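Local coordinates for autoinducer 2-binding protein LsrB (PDB 6DSP) that binds the quorum-sensing signal autoinducer-2 as a receptor of the LsrB family of bacterial solute-binding proteins, at residues 167-172 and 193-198. Sequence-based numbering, arbitrary orientation.
With PAV ((2R,4S)-2-methyl-2,3,3,4-tetrahydroxytetrahydrofuran), chain C.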
loop_
_atom_site.group_PDB
_atom_site.type_symbol
_atom_site.label_atom_id
_atom_site.label_comp_id
_atom_site.label_asym_id
_atom_site.label_seq_id
_atom_site.Cartn_x
_atom_site.Cartn_y
_atom_site.Cartn_z
ATOM N N ASP A 167 -2.061 -5.123 4.468
ATOM C CA ASP A 167 -1.613 -5.159 3.083
ATOM C C ASP A 167 -0.181 -5.682 2.950
ATOM O O ASP A 167 0.080 -6.686 2.255
ATOM C CB ASP A 167 -1.829 -3.817 2.354
ATOM C CG ASP A 167 -1.023 -2.638 2.905
ATOM O OD1 ASP A 167 -0.557 -2.647 4.063
ATOM O OD2 ASP A 167 -0.902 -1.672 2.119
ATOM N N GLN A 168 0.751 -5.048 3.635
ATOM C CA GLN A 168 2.154 -5.324 3.389
ATOM C C GLN A 168 2.539 -6.721 3.848
ATOM O O GLN A 168 3.377 -7.366 3.200
ATOM C CB GLN A 168 3.008 -4.260 4.050
ATOM C CG GLN A 168 2.803 -2.885 3.480
ATOM C CD GLN A 168 3.567 -1.813 4.182
ATOM O OE1 GLN A 168 4.435 -2.069 5.048
ATOM N NE2 GLN A 168 3.254 -0.567 3.816
ATOM N N ASN A 169 1.959 -7.208 4.954
ATOM C CA ASN A 169 2.237 -8.579 5.362
ATOM C C ASN A 169 1.666 -9.603 4.380
ATOM O O ASN A 169 2.289 -10.639 4.150
ATOM C CB ASN A 169 1.769 -8.801 6.795
ATOM C CG ASN A 169 2.695 -8.134 7.769
ATOM O OD1 ASN A 169 3.772 -8.648 8.040
ATOM N ND2 ASN A 169 2.317 -6.962 8.244
ATOM N N SER A 170 0.518 -9.324 3.765
ATOM C CA SER A 170 -0.004 -10.278 2.790
ATOM C C SER A 170 0.934 -10.391 1.599
ATOM O O SER A 170 1.102 -11.486 1.043
ATOM C CB SER A 170 -1.442 -9.929 2.373
ATOM O OG SER A 170 -1.523 -8.811 1.508
ATOM N N TRP A 171 1.577 -9.289 1.213
ATOM C CA TRP A 171 2.529 -9.349 0.113
ATOM C C TRP A 171 3.784 -10.115 0.499
ATOM O O TRP A 171 4.326 -10.849 -0.323
ATOM C CB TRP A 171 2.888 -7.947 -0.372
ATOM C CG TRP A 171 1.707 -7.072 -0.653
ATOM C CD1 TRP A 171 0.440 -7.440 -0.949
ATOM C CD2 TRP A 171 1.700 -5.642 -0.557
ATOM N NE1 TRP A 171 -0.369 -6.330 -1.057
ATOM C CE2 TRP A 171 0.389 -5.214 -0.812
ATOM C CE3 TRP A 171 2.683 -4.678 -0.280
ATOM C CZ2 TRP A 171 0.039 -3.861 -0.810
ATOM C CZ3 TRP A 171 2.323 -3.342 -0.254
ATOM C CH2 TRP A 171 1.006 -2.948 -0.513
ATOM N N GLN A 172 4.295 -9.908 1.715
ATOM C CA GLN A 172 5.467 -10.635 2.179
ATOM C C GLN A 172 5.189 -12.126 2.184
ATOM O O GLN A 172 6.001 -12.908 1.694
ATOM C CB GLN A 172 5.878 -10.126 3.561
ATOM C CG GLN A 172 7.218 -10.603 4.035
ATOM C CD GLN A 172 7.226 -11.910 4.777
ATOM O OE1 GLN A 172 6.261 -12.626 4.813
ATOM N NE2 GLN A 172 8.370 -12.226 5.350
ATOM N N ASN A 193 12.136 -9.979 9.158
ATOM C CA ASN A 193 11.910 -8.728 8.451
ATOM C C ASN A 193 12.402 -7.551 9.277
ATOM O O ASN A 193 12.500 -7.632 10.505
ATOM C CB ASN A 193 10.454 -8.461 8.083
ATOM C CG ASN A 193 9.791 -9.635 7.413
ATOM O OD1 ASN A 193 10.319 -10.213 6.458
ATOM N ND2 ASN A 193 8.589 -9.960 7.871
ATOM N N TYR A 194 12.718 -6.470 8.598
ATOM C CA TYR A 194 13.022 -5.209 9.254
ATOM C C TYR A 194 11.828 -4.270 9.146
ATOM O O TYR A 194 11.204 -4.155 8.087
ATOM C CB TYR A 194 14.261 -4.571 8.632
ATOM C CG TYR A 194 15.563 -5.195 9.079
ATOM C CD1 TYR A 194 16.143 -6.264 8.372
ATOM C CD2 TYR A 194 16.232 -4.699 10.189
ATOM C CE1 TYR A 194 17.351 -6.802 8.761
ATOM C CE2 TYR A 194 17.455 -5.233 10.589
ATOM C CZ TYR A 194 17.997 -6.287 9.875
ATOM O OH TYR A 194 19.197 -6.818 10.259
ATOM N N TYR A 195 11.561 -3.558 10.237
ATOM C CA TYR A 195 10.389 -2.690 10.331
ATOM C C TYR A 195 10.804 -1.275 10.713
ATOM O O TYR A 195 11.581 -1.076 11.656
ATOM C CB TYR A 195 9.399 -3.212 11.387
ATOM C CG TYR A 195 8.881 -4.584 11.043
ATOM C CD1 TYR A 195 8.181 -4.806 9.842
ATOM C CD2 TYR A 195 9.035 -5.652 11.938
ATOM C CE1 TYR A 195 7.703 -6.097 9.515
ATOM C CE2 TYR A 195 8.570 -6.929 11.624
ATOM C CZ TYR A 195 7.895 -7.144 10.426
ATOM O OH TYR A 195 7.410 -8.396 10.121
ATOM N N SER A 196 10.262 -0.284 9.992
ATOM C CA SER A 196 10.570 1.121 10.280
ATOM C C SER A 196 9.342 1.971 10.585
ATOM O O SER A 196 9.481 3.192 10.779
ATOM C CB SER A 196 11.466 1.761 9.216
ATOM O OG SER A 196 10.964 1.523 7.912
ATOM N N ASN A 197 8.175 1.363 10.709
ATOM C CA ASN A 197 7.039 1.998 11.368
ATOM C C ASN A 197 6.523 3.230 10.653
ATOM O O ASN A 197 5.847 4.072 11.269
ATOM C CB ASN A 197 7.339 2.269 12.846
ATOM C CG ASN A 197 7.833 1.024 13.525
ATOM O OD1 ASN A 197 7.113 0.058 13.596
ATOM N ND2 ASN A 197 9.060 1.039 13.994
ATOM N N GLN A 198 6.813 3.342 9.367
ATOM C CA GLN A 198 6.419 4.479 8.533
ATOM C C GLN A 198 6.967 5.798 9.045
ATOM O O GLN A 198 6.409 6.862 8.741
ATOM C CB GLN A 198 4.904 4.530 8.300
ATOM C CG GLN A 198 4.429 3.241 7.664
ATOM C CD GLN A 198 2.953 3.178 7.442
ATOM O OE1 GLN A 198 2.207 2.696 8.300
ATOM N NE2 GLN A 198 2.511 3.709 6.321
HETATM O O2 PAV C . 3.394 0.087 0.031
HETATM C C2 PAV C . 2.504 1.171 0.371
HETATM C C1 PAV C . 2.457 2.266 -0.718
HETATM O O5 PAV C . 3.222 1.877 1.528
HETATM C C5 PAV C . 2.266 2.523 2.251
HETATM C C4 PAV C . 0.892 2.066 1.728
HETATM O O4 PAV C . 0.017 1.775 2.813
HETATM C C3 PAV C . 1.276 0.852 0.874
HETATM O O3 PAV C . 0.353 0.673 -0.166
HETATM O O13 PAV C . 1.370 -0.299 1.682
#
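Q172 overlaps N193 amide to amide, the two side chains reaching for each other from opposite directions at the protein surface, between helix 166-182 and the end of strand 187-195. CG of Q172 stands anti to the backbone N (chi1 -169°) and the chain bends at the next bond, which carries NE2 to within 3.0 Å of N193 OD1. The resulting hydrogen bond lies in the N193 carbonyl plane on a lone pair but is bent at the proton (143°), and the two amides are nearly perpendicular. N193 in turn donates from ND2 to Y195 OH at 3.0 Å, almost straight and in its own amide plane, so bonds at both its oxygen and its nitrogen fix the amide's rotation. The Y195 side chain crosses that of N169 at about a right angle, its OH still 4.2 Å from N169 OD1, too long for a hydrogen bond; that oxygen is hydrogen-bonded instead to Y160 of the adjacent strand 155-160.

One turn back, the same helix faces the ligand. PAV O13 donates to D167 OD2 (2.7 Å) and accepts a nearly straight hydrogen bond from NE2 of Q168 (2.9 Å), the Q168 chain running extended beyond CG. The W171 ring approaches O13 obliquely, with CH2 at 3.5 Å, and meets PAV O2 at its edge. K29 forms a salt bridge with D167 OD1, while S161 and D224 hold the Q168 amide. The contact thus links the helix and second strand of a beta-alpha-beta unit, whose helix start lines the AI-2 pocket in the cleft between the two lobes of this periplasmic binding protein.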